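Local structure of anthrone oxidase-like protein (Streptomyces ambofaciens, 5F9P) at residues A101-L109 with L139-A150; R119-V130 with A172-K183. The protein probably acts as a monooxygenase that cleaves a carbon-carbon bond, opening ring B of an angucycline intermediate during atypical angucycline biosynthesis. One frame throughout, in Å; residues are numbered along the deposited sequence.

Contact 1 (A101-L109 with L139-A150); sequences AHTLTSDAL and LDALGPGQAFLA
Where helix 135-142 runs out, on the outside of the single-chain alpha-beta barrel, Gly143 and Pro144 lie against the imidazole of His102, which stands near the C-terminal end of strand 92-105. Both meet the ring over the same face as CH-pi contacts: Gly143 CA sits 3.8 Å from the centroid of the His102 ring, and Pro144 CD also 3.8 Å from it, only 19° off the normal. The ring reaches them because CG of His102 is anti to the backbone N (chi1 -173°). A water then ties its rim to the turn, 2.9 Å from His102 NE2 while donating to Gly143 O at 2.9 Å. Ala101 and His102 form a classic beta bulge opposite Val160 of strand 155-167, so both of these consecutive residues can direct their side chains to the helical segment; Ala101 CB touches Leu139 CD2 at 4.0 Å. In the fold, helix 135-142 and the 3-10 segment 144-150 pass over one face of the sheet, and Leu104 packs against the latter. Its CD2 branch does most of the touching, 3.4 Å from Gln146 O and 4.0 Å from Leu149 CB, while CD1 leans on Ala150 CB. Farther along, Ala150 CB rests 3.6 Å from Thr105 O, and the strand gives way to an ST motif in which Thr105 OG1 accepts from Ala108 N. The returning loop brings Leu109 CD1 alongside the methyl of Ala147.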
loop_
_atom_site.group_PDB
_atom_site.type_symbol
_atom_site.label_atom_id
_atom_site.label_comp_id
_atom_site.label_asym_id
_atom_site.label_seq_id
_atom_site.Cartn_x
_atom_site.Cartn_y
_atom_site.Cartn_z
ATOM N N ALA A 101 9.835 -2.193 6.667
ATOM C CA ALA A 101 11.209 -1.807 6.967
ATOM C C ALA A 101 11.259 -0.725 8.046
ATOM O O ALA A 101 12.197 -0.657 8.839
ATOM C CB ALA A 101 11.940 -1.344 5.693
ATOM N N HIS A 102 10.246 0.125 8.077
ATOM C CA HIS A 102 10.292 1.286 8.943
ATOM C C HIS A 102 8.894 1.866 9.147
ATOM O O HIS A 102 8.074 1.853 8.226
ATOM C CB HIS A 102 11.210 2.340 8.306
ATOM C CG HIS A 102 11.484 3.518 9.184
ATOM N ND1 HIS A 102 12.491 3.527 10.125
ATOM C CD2 HIS A 102 10.887 4.731 9.259
ATOM C CE1 HIS A 102 12.505 4.698 10.738
ATOM N NE2 HIS A 102 11.545 5.448 10.226
ATOM N N THR A 103 8.631 2.354 10.356
ATOM C CA THR A 103 7.432 3.143 10.623
ATOM C C THR A 103 7.793 4.444 11.333
ATOM O O THR A 103 8.781 4.533 12.071
ATOM C CB THR A 103 6.377 2.381 11.469
ATOM O OG1 THR A 103 6.880 2.151 12.796
ATOM C CG2 THR A 103 6.036 1.062 10.818
ATOM N N LEU A 104 6.980 5.457 11.090
ATOM C CA LEU A 104 7.126 6.735 11.743
ATOM C C LEU A 104 5.725 7.278 11.961
ATOM O O LEU A 104 4.876 7.146 11.083
ATOM C CB LEU A 104 7.917 7.686 10.850
ATOM C CG LEU A 104 7.968 9.123 11.378
ATOM C CD1 LEU A 104 8.673 9.162 12.730
ATOM C CD2 LEU A 104 8.627 10.070 10.364
ATOM N N THR A 105 5.459 7.852 13.131
ATOM C CA THR A 105 4.191 8.550 13.333
ATOM C C THR A 105 4.450 9.977 13.763
ATOM O O THR A 105 5.542 10.314 14.207
ATOM C CB THR A 105 3.269 7.887 14.394
ATOM O OG1 THR A 105 3.837 8.053 15.701
ATOM C CG2 THR A 105 3.033 6.403 14.095
ATOM N N SER A 106 3.427 10.809 13.637
ATOM C CA SER A 106 3.514 12.192 14.062
ATOM C C SER A 106 3.986 12.331 15.509
ATOM O O SER A 106 4.553 13.353 15.885
ATOM C CB SER A 106 2.157 12.880 13.902
ATOM O OG SER A 106 2.313 14.277 14.074
ATOM N N ASP A 107 3.764 11.301 16.317
ATOM C CA ASP A 107 4.036 11.404 17.749
ATOM C C ASP A 107 5.198 10.531 18.231
ATOM O O ASP A 107 5.803 10.802 19.276
ATOM C CB ASP A 107 2.757 11.106 18.538
ATOM C CG ASP A 107 1.580 11.940 18.057
ATOM O OD1 ASP A 107 1.635 13.185 18.206
ATOM O OD2 ASP A 107 0.608 11.356 17.516
ATOM N N ALA A 108 5.527 9.498 17.469
ATOM C CA ALA A 108 6.590 8.594 17.881
ATOM C C ALA A 108 7.442 8.062 16.724
ATOM O O ALA A 108 6.923 7.543 15.726
ATOM C CB ALA A 108 6.008 7.437 18.685
ATOM N N LEU A 109 8.758 8.178 16.866
ATOM C CA LEU A 109 9.655 7.425 15.996
ATOM C C LEU A 109 9.346 5.928 16.162
ATOM O O LEU A 109 9.322 5.414 17.288
ATOM C CB LEU A 109 11.118 7.715 16.344
ATOM C CG LEU A 109 11.661 9.124 16.080
ATOM C CD1 LEU A 109 11.665 9.452 14.583
ATOM C CD2 LEU A 109 10.866 10.162 16.860
ATOM N N LEU A 139 15.821 2.494 1.158
ATOM C CA LEU A 139 15.098 2.197 2.384
ATOM C C LEU A 139 15.534 3.122 3.512
ATOM O O LEU A 139 14.713 3.632 4.273
ATOM C CB LEU A 139 15.338 0.741 2.787
ATOM C CG LEU A 139 14.694 -0.325 1.903
ATOM C CD1 LEU A 139 15.192 -1.717 2.299
ATOM C CD2 LEU A 139 13.176 -0.242 2.041
ATOM N N ASP A 140 16.841 3.319 3.634
ATOM C CA ASP A 140 17.358 4.218 4.654
ATOM C C ASP A 140 16.888 5.647 4.425
ATOM O O ASP A 140 16.476 6.324 5.364
ATOM C CB ASP A 140 18.878 4.175 4.709
ATOM C CG ASP A 140 19.415 4.886 5.923
ATOM O OD1 ASP A 140 19.266 4.332 7.039
ATOM O OD2 ASP A 140 19.968 5.996 5.768
ATOM N N ALA A 141 16.943 6.101 3.176
ATOM C CA ALA A 141 16.525 7.460 2.842
ATOM C C ALA A 141 15.051 7.707 3.131
ATOM O O ALA A 141 14.693 8.769 3.662
ATOM C CB ALA A 141 16.830 7.790 1.369
ATOM N N LEU A 142 14.204 6.745 2.761
ATOM C CA LEU A 142 12.744 6.906 2.891
ATOM C C LEU A 142 12.297 6.827 4.335
ATOM O O LEU A 142 11.375 7.527 4.735
ATOM C CB LEU A 142 11.991 5.842 2.076
ATOM C CG LEU A 142 11.953 6.029 0.566
ATOM C CD1 LEU A 142 11.464 4.759 -0.103
ATOM C CD2 LEU A 142 11.053 7.221 0.222
ATOM N N GLY A 143 12.953 5.964 5.111
ATOM C CA GLY A 143 12.553 5.714 6.480
ATOM C C GLY A 143 13.221 6.689 7.430
ATOM O O GLY A 143 12.730 7.806 7.619
ATOM N N PRO A 144 14.344 6.272 8.036
ATOM C CA PRO A 144 15.095 7.129 8.973
ATOM C C PRO A 144 15.426 8.480 8.351
ATOM O O PRO A 144 15.434 9.492 9.044
ATOM C CB PRO A 144 16.382 6.335 9.226
ATOM C CG PRO A 144 16.016 4.908 8.946
ATOM C CD PRO A 144 14.967 4.944 7.863
ATOM N N GLY A 145 15.688 8.493 7.049
ATOM C CA GLY A 145 16.014 9.726 6.346
ATOM C C GLY A 145 14.929 10.790 6.403
ATOM O O GLY A 145 15.206 11.987 6.237
ATOM N N GLN A 146 13.689 10.366 6.639
ATOM C CA GLN A 146 12.568 11.298 6.662
ATOM C C GLN A 146 11.924 11.495 8.042
ATOM O O GLN A 146 10.715 11.707 8.163
ATOM C CB GLN A 146 11.523 10.892 5.624
ATOM C CG GLN A 146 12.095 10.848 4.208
ATOM C CD GLN A 146 11.017 10.842 3.146
ATOM O OE1 GLN A 146 10.806 11.840 2.460
ATOM N NE2 GLN A 146 10.339 9.712 2.995
ATOM N N ALA A 147 12.740 11.438 9.084
ATOM C CA ALA A 147 12.248 11.716 10.424
ATOM C C ALA A 147 11.562 13.089 10.478
ATOM O O ALA A 147 10.655 13.299 11.278
ATOM C CB ALA A 147 13.393 11.636 11.441
ATOM N N PHE A 148 11.977 14.016 9.617
ATOM C CA PHE A 148 11.411 15.366 9.637
ATOM C C PHE A 148 9.901 15.362 9.401
ATOM O O PHE A 148 9.214 16.315 9.758
ATOM C CB PHE A 148 12.065 16.259 8.570
ATOM C CG PHE A 148 11.713 15.856 7.166
ATOM C CD1 PHE A 148 12.485 14.925 6.482
ATOM C CD2 PHE A 148 10.581 16.371 6.547
ATOM C CE1 PHE A 148 12.148 14.532 5.188
ATOM C CE2 PHE A 148 10.236 15.981 5.262
ATOM C CZ PHE A 148 11.019 15.058 4.579
ATOM N N LEU A 149 9.390 14.310 8.764
ATOM C CA LEU A 149 7.972 14.262 8.403
ATOM C C LEU A 149 7.073 14.444 9.622
ATOM O O LEU A 149 6.028 15.076 9.534
ATOM C CB LEU A 149 7.628 12.948 7.702
ATOM C CG LEU A 149 8.021 12.751 6.232
ATOM C CD1 LEU A 149 7.765 11.300 5.852
ATOM C CD2 LEU A 149 7.255 13.713 5.322
ATOM N N ALA A 150 7.488 13.886 10.756
ATOM C CA ALA A 150 6.681 13.930 11.973
ATOM C C ALA A 150 6.337 15.352 12.411
ATOM O O ALA A 150 5.393 15.554 13.180
ATOM C CB ALA A 150 7.375 13.177 13.108
HETATM O O HOH W 1 11.695 8.323 10.293
#

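Contact 2 (R119-V130 with A172-K183); sequences RDDYTVFTVFPV and AFVISYSQWDSK
Strands 122-130 and 172-180 run antiparallel as neighbours, their axes 4.5 Å apart at closest and their directions 151° apart. Hydrogen-bonded pairs Tyr122-Trp180, Val124-Ser178, Thr126-Ser176 and Phe128-Val174 each exchange two backbone bonds, the straightest being Ser178 N to Val124 O. At one end Lys183, the first residue of helix 183-190, lies over the phenol of Tyr122: Lys183 CA is 3.5 Å from the ring centroid, almost on the normal, and the aliphatic chain continues to the hydroxyl, which bonds to Thr220. On the same face Val124 CG2 meets Trp180 CD1 at 3.5 Å, and Trp180 NE1 donates to Ser178 OG at 2.9 Å. A water gathers Val124 O, Ser176 OG and Ser178 OG; Ser176 OG also bonds to His158 and to a glycerol, probably from crystallisation. Both strands belong to the closed eight-stranded antiparallel barrel, flanked by 217-228 and 155-167, and the other face carries Thr123, Phe125, Ile175 and Tyr177. There the CG2 methyl of Thr123 presses on Tyr177 CE2 at 3.5 Å, and Phe125, its CG anti to the backbone N (chi1 174°), brings CE1 to Ile175 CG2 at 3.5 Å. Another water joins Thr123 OG1, Tyr177 OH and Gln179 NE2, whose further partners are His49 for the tyrosine and Glu114 for the amide. The amide of Gln179 stacks on the Asp121 carboxylate, their planes 21° apart, while Asp121 OD1 forms salt bridges to Arg119 and Arg156.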
loop_
_atom_site.group_PDB
_atom_site.type_symbol
_atom_site.label_atom_id
_atom_site.label_comp_id
_atom_site.label_asym_id
_atom_site.label_seq_id
_atom_site.Cartn_x
_atom_site.Cartn_y
_atom_site.Cartn_z
ATOM N N ARG A 119 -10.691 6.214 10.116
ATOM C CA ARG A 119 -9.702 7.237 10.440
ATOM C C ARG A 119 -9.776 8.441 9.511
ATOM O O ARG A 119 -9.273 9.524 9.824
ATOM C CB ARG A 119 -8.297 6.654 10.340
ATOM C CG ARG A 119 -8.134 5.260 10.888
ATOM C CD ARG A 119 -6.653 4.941 11.009
ATOM N NE ARG A 119 -6.092 5.437 12.260
ATOM C CZ ARG A 119 -5.315 6.512 12.388
ATOM N NH1 ARG A 119 -4.971 7.256 11.338
ATOM N NH2 ARG A 119 -4.876 6.845 13.591
ATOM N N ASP A 120 -10.364 8.238 8.342
ATOM C CA ASP A 120 -10.330 9.255 7.297
ATOM C C ASP A 120 -8.913 9.716 6.939
ATOM O O ASP A 120 -8.674 10.891 6.661
ATOM C CB ASP A 120 -11.210 10.439 7.673
ATOM C CG ASP A 120 -12.674 10.097 7.604
ATOM O OD1 ASP A 120 -13.010 9.076 6.962
ATOM O OD2 ASP A 120 -13.487 10.842 8.187
ATOM N N ASP A 121 -7.981 8.773 6.929
ATOM C CA ASP A 121 -6.632 9.039 6.450
ATOM C C ASP A 121 -6.619 9.282 4.951
ATOM O O ASP A 121 -7.015 8.395 4.183
ATOM C CB ASP A 121 -5.763 7.826 6.729
ATOM C CG ASP A 121 -5.572 7.585 8.206
ATOM O OD1 ASP A 121 -5.145 8.537 8.891
ATOM O OD2 ASP A 121 -5.851 6.458 8.677
ATOM N N TYR A 122 -6.157 10.458 4.525
ATOM C CA TYR A 122 -5.794 10.646 3.118
ATOM C C TYR A 122 -4.489 9.878 2.878
ATOM O O TYR A 122 -3.458 10.166 3.496
ATOM C CB TYR A 122 -5.650 12.124 2.744
ATOM C CG TYR A 122 -5.566 12.353 1.244
ATOM C CD1 TYR A 122 -6.711 12.309 0.459
ATOM C CD2 TYR A 122 -4.342 12.577 0.610
ATOM C CE1 TYR A 122 -6.653 12.494 -0.910
ATOM C CE2 TYR A 122 -4.278 12.765 -0.763
ATOM C CZ TYR A 122 -5.441 12.730 -1.517
ATOM O OH TYR A 122 -5.403 12.906 -2.885
ATOM N N THR A 123 -4.548 8.870 2.012
ATOM C CA THR A 123 -3.463 7.899 1.929
ATOM C C THR A 123 -2.664 8.087 0.659
ATOM O O THR A 123 -3.221 8.176 -0.443
ATOM C CB THR A 123 -4.000 6.450 2.049
ATOM O OG1 THR A 123 -4.585 6.273 3.351
ATOM C CG2 THR A 123 -2.869 5.410 1.862
ATOM N N VAL A 124 -1.351 8.148 0.824
ATOM C CA VAL A 124 -0.444 8.464 -0.277
ATOM C C VAL A 124 0.535 7.306 -0.510
ATOM O O VAL A 124 1.199 6.846 0.416
ATOM C CB VAL A 124 0.312 9.784 0.017
ATOM C CG1 VAL A 124 1.278 10.144 -1.118
ATOM C CG2 VAL A 124 -0.686 10.901 0.249
ATOM N N PHE A 125 0.608 6.838 -1.752
ATOM C CA PHE A 125 1.302 5.598 -2.086
ATOM C C PHE A 125 2.259 5.778 -3.270
ATOM O O PHE A 125 1.906 6.398 -4.274
ATOM C CB PHE A 125 0.259 4.522 -2.418
ATOM C CG PHE A 125 0.836 3.240 -2.919
ATOM C CD1 PHE A 125 1.438 2.349 -2.048
ATOM C CD2 PHE A 125 0.768 2.916 -4.263
ATOM C CE1 PHE A 125 1.963 1.161 -2.511
ATOM C CE2 PHE A 125 1.285 1.736 -4.725
ATOM C CZ PHE A 125 1.893 0.853 -3.850
ATOM N N THR A 126 3.469 5.237 -3.136
ATOM C CA THR A 126 4.430 5.195 -4.231
ATOM C C THR A 126 5.216 3.900 -4.171
ATOM O O THR A 126 5.725 3.523 -3.115
ATOM C CB THR A 126 5.449 6.366 -4.177
ATOM O OG1 THR A 126 4.752 7.616 -4.200
ATOM C CG2 THR A 126 6.391 6.303 -5.380
ATOM N N VAL A 127 5.314 3.221 -5.304
ATOM C CA VAL A 127 6.222 2.084 -5.419
ATOM C C VAL A 127 7.375 2.510 -6.313
ATOM O O VAL A 127 7.154 2.937 -7.459
ATOM C CB VAL A 127 5.528 0.829 -5.988
ATOM C CG1 VAL A 127 4.718 1.176 -7.214
ATOM C CG2 VAL A 127 6.558 -0.252 -6.314
ATOM N N PHE A 128 8.593 2.433 -5.772
ATOM C CA PHE A 128 9.802 2.824 -6.506
ATOM C C PHE A 128 10.553 1.590 -6.967
ATOM O O PHE A 128 11.010 0.796 -6.136
ATOM C CB PHE A 128 10.785 3.597 -5.623
ATOM C CG PHE A 128 10.202 4.799 -4.908
ATOM C CD1 PHE A 128 9.546 4.654 -3.704
ATOM C CD2 PHE A 128 10.385 6.076 -5.410
ATOM C CE1 PHE A 128 9.037 5.757 -3.026
ATOM C CE2 PHE A 128 9.885 7.177 -4.746
ATOM C CZ PHE A 128 9.213 7.021 -3.543
ATOM N N PRO A 129 10.697 1.413 -8.288
ATOM C CA PRO A 129 11.679 0.411 -8.718
ATOM C C PRO A 129 13.064 0.987 -8.422
ATOM O O PRO A 129 13.299 2.165 -8.694
ATOM C CB PRO A 129 11.438 0.299 -10.232
ATOM C CG PRO A 129 10.850 1.606 -10.616
ATOM C CD PRO A 129 10.067 2.108 -9.422
ATOM N N VAL A 130 13.953 0.186 -7.848
ATOM C CA VAL A 130 15.296 0.662 -7.511
ATOM C C VAL A 130 16.356 -0.296 -8.034
ATOM O O VAL A 130 16.058 -1.434 -8.397
ATOM C CB VAL A 130 15.473 0.797 -5.984
ATOM C CG1 VAL A 130 14.499 1.850 -5.420
ATOM C CG2 VAL A 130 15.257 -0.541 -5.328
ATOM N N ALA A 172 14.131 -5.091 -8.169
ATOM C CA ALA A 172 14.006 -4.661 -6.785
ATOM C C ALA A 172 13.029 -3.496 -6.684
ATOM O O ALA A 172 12.911 -2.695 -7.609
ATOM C CB ALA A 172 15.360 -4.262 -6.235
ATOM N N PHE A 173 12.338 -3.393 -5.554
ATOM C CA PHE A 173 11.424 -2.275 -5.359
ATOM C C PHE A 173 11.213 -1.964 -3.879
ATOM O O PHE A 173 11.412 -2.819 -3.015
ATOM C CB PHE A 173 10.084 -2.541 -6.065
ATOM C CG PHE A 173 9.299 -3.661 -5.465
ATOM C CD1 PHE A 173 9.570 -4.982 -5.809
ATOM C CD2 PHE A 173 8.288 -3.400 -4.559
ATOM C CE1 PHE A 173 8.839 -6.031 -5.252
ATOM C CE2 PHE A 173 7.551 -4.437 -3.994
ATOM C CZ PHE A 173 7.828 -5.753 -4.337
ATOM N N VAL A 174 10.840 -0.723 -3.587
ATOM C CA VAL A 174 10.492 -0.340 -2.223
ATOM C C VAL A 174 9.236 0.490 -2.306
ATOM O O VAL A 174 8.863 0.958 -3.382
ATOM C CB VAL A 174 11.582 0.467 -1.516
ATOM C CG1 VAL A 174 12.875 -0.316 -1.473
ATOM C CG2 VAL A 174 11.783 1.806 -2.207
ATOM N N ILE A 175 8.573 0.665 -1.171
ATOM C CA ILE A 175 7.277 1.322 -1.177
ATOM C C ILE A 175 7.203 2.316 -0.055
ATOM O O ILE A 175 7.685 2.058 1.054
ATOM C CB ILE A 175 6.124 0.296 -1.022
ATOM C CG1 ILE A 175 5.924 -0.459 -2.333
ATOM C CG2 ILE A 175 4.824 0.993 -0.577
ATOM C CD1 ILE A 175 5.016 -1.663 -2.214
ATOM N N SER A 176 6.613 3.465 -0.367
ATOM C CA SER A 176 6.332 4.496 0.610
ATOM C C SER A 176 4.817 4.579 0.786
ATOM O O SER A 176 4.096 4.794 -0.190
ATOM C CB SER A 176 6.844 5.842 0.083
ATOM O OG SER A 176 6.468 6.886 0.958
ATOM N N TYR A 177 4.335 4.423 2.012
ATOM C CA TYR A 177 2.891 4.462 2.279
ATOM C C TYR A 177 2.667 5.409 3.454
ATOM O O TYR A 177 3.092 5.118 4.568
ATOM C CB TYR A 177 2.395 3.044 2.606
ATOM C CG TYR A 177 0.932 2.902 2.987
ATOM C CD1 TYR A 177 0.495 3.188 4.272
ATOM C CD2 TYR A 177 -0.010 2.456 2.059
ATOM C CE1 TYR A 177 -0.849 3.044 4.626
ATOM C CE2 TYR A 177 -1.341 2.308 2.399
ATOM C CZ TYR A 177 -1.759 2.600 3.682
ATOM O OH TYR A 177 -3.093 2.447 4.013
ATOM N N SER A 178 2.046 6.560 3.198
ATOM C CA SER A 178 1.859 7.576 4.227
ATOM C C SER A 178 0.394 8.001 4.431
ATOM O O SER A 178 -0.437 7.883 3.527
ATOM C CB SER A 178 2.754 8.803 3.973
ATOM O OG SER A 178 2.502 9.440 2.728
ATOM N N GLN A 179 0.103 8.494 5.633
ATOM C CA GLN A 179 -1.227 8.973 6.007
ATOM C C GLN A 179 -1.218 10.467 6.348
ATOM O O GLN A 179 -0.315 10.950 7.039
ATOM C CB GLN A 179 -1.744 8.201 7.221
ATOM C CG GLN A 179 -1.858 6.703 7.005
ATOM C CD GLN A 179 -2.246 5.974 8.278
ATOM O OE1 GLN A 179 -1.802 6.330 9.370
ATOM N NE2 GLN A 179 -3.090 4.958 8.145
ATOM N N TRP A 180 -2.249 11.180 5.889
ATOM C CA TRP A 180 -2.323 12.628 6.023
ATOM C C TRP A 180 -3.715 13.064 6.522
ATOM O O TRP A 180 -4.684 12.309 6.393
ATOM C CB TRP A 180 -2.005 13.271 4.665
ATOM C CG TRP A 180 -0.608 12.964 4.201
ATOM C CD1 TRP A 180 -0.175 11.837 3.549
ATOM C CD2 TRP A 180 0.535 13.802 4.361
ATOM N NE1 TRP A 180 1.178 11.930 3.297
ATOM C CE2 TRP A 180 1.639 13.121 3.802
ATOM C CE3 TRP A 180 0.738 15.063 4.941
ATOM C CZ2 TRP A 180 2.923 13.661 3.794
ATOM C CZ3 TRP A 180 2.022 15.601 4.934
ATOM C CH2 TRP A 180 3.093 14.898 4.361
ATOM N N ASP A 181 -3.809 14.268 7.093
ATOM C CA ASP A 181 -5.083 14.778 7.608
ATOM C C ASP A 181 -6.108 14.935 6.512
ATOM O O ASP A 181 -7.303 14.770 6.742
ATOM C CB ASP A 181 -4.911 16.147 8.281
ATOM C CG ASP A 181 -4.325 16.048 9.673
ATOM O OD1 ASP A 181 -4.281 14.921 10.204
ATOM O OD2 ASP A 181 -3.919 17.099 10.238
ATOM N N SER A 182 -5.637 15.304 5.327
ATOM C CA SER A 182 -6.519 15.652 4.229
ATOM C C SER A 182 -5.758 15.723 2.916
ATOM O O SER A 182 -4.530 15.766 2.904
ATOM C CB SER A 182 -7.160 17.013 4.492
ATOM O OG SER A 182 -6.171 18.026 4.585
ATOM N N LYS A 183 -6.504 15.739 1.813
ATOM C CA LYS A 183 -5.939 15.982 0.494
ATOM C C LYS A 183 -5.164 17.303 0.537
ATOM O O LYS A 183 -4.052 17.417 0.012
ATOM C CB LYS A 183 -7.077 16.067 -0.531
ATOM C CG LYS A 183 -6.664 16.119 -2.003
ATOM C CD LYS A 183 -7.905 15.913 -2.861
ATOM C CE LYS A 183 -7.568 15.415 -4.237
ATOM N NZ LYS A 183 -7.060 16.542 -5.080
HETATM O O HOH W 2 -9.531 13.181 8.017
HETATM O O HOH W 3 -4.289 4.575 5.340
HETATM O O HOH W 4 3.862 8.040 0.580
#

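In the fold
After four strands and three helices, strand 92-105 leads through 101-109 to strand 122-130, which is succeeded by helix 135-142 and the 3-10 segment. Contact 1 closes the loop from 109 to 139, which therefore contains the first strand of contact 2; strand 155-167 and then 172-180 follow, and contact 2 closes around that excursion. The two closures cross, since their segments alternate. Within the barrel, 155-167 lies between 92-105 and 172-180, so contact 1 brings the helical layer onto the outer face at strand 92-105, two strands away from 172-180 of contact 2. They meet directly where Leu139 CD2 packs on Val174 CG1 and Leu142 CD1 reaches Val174 and Phe128.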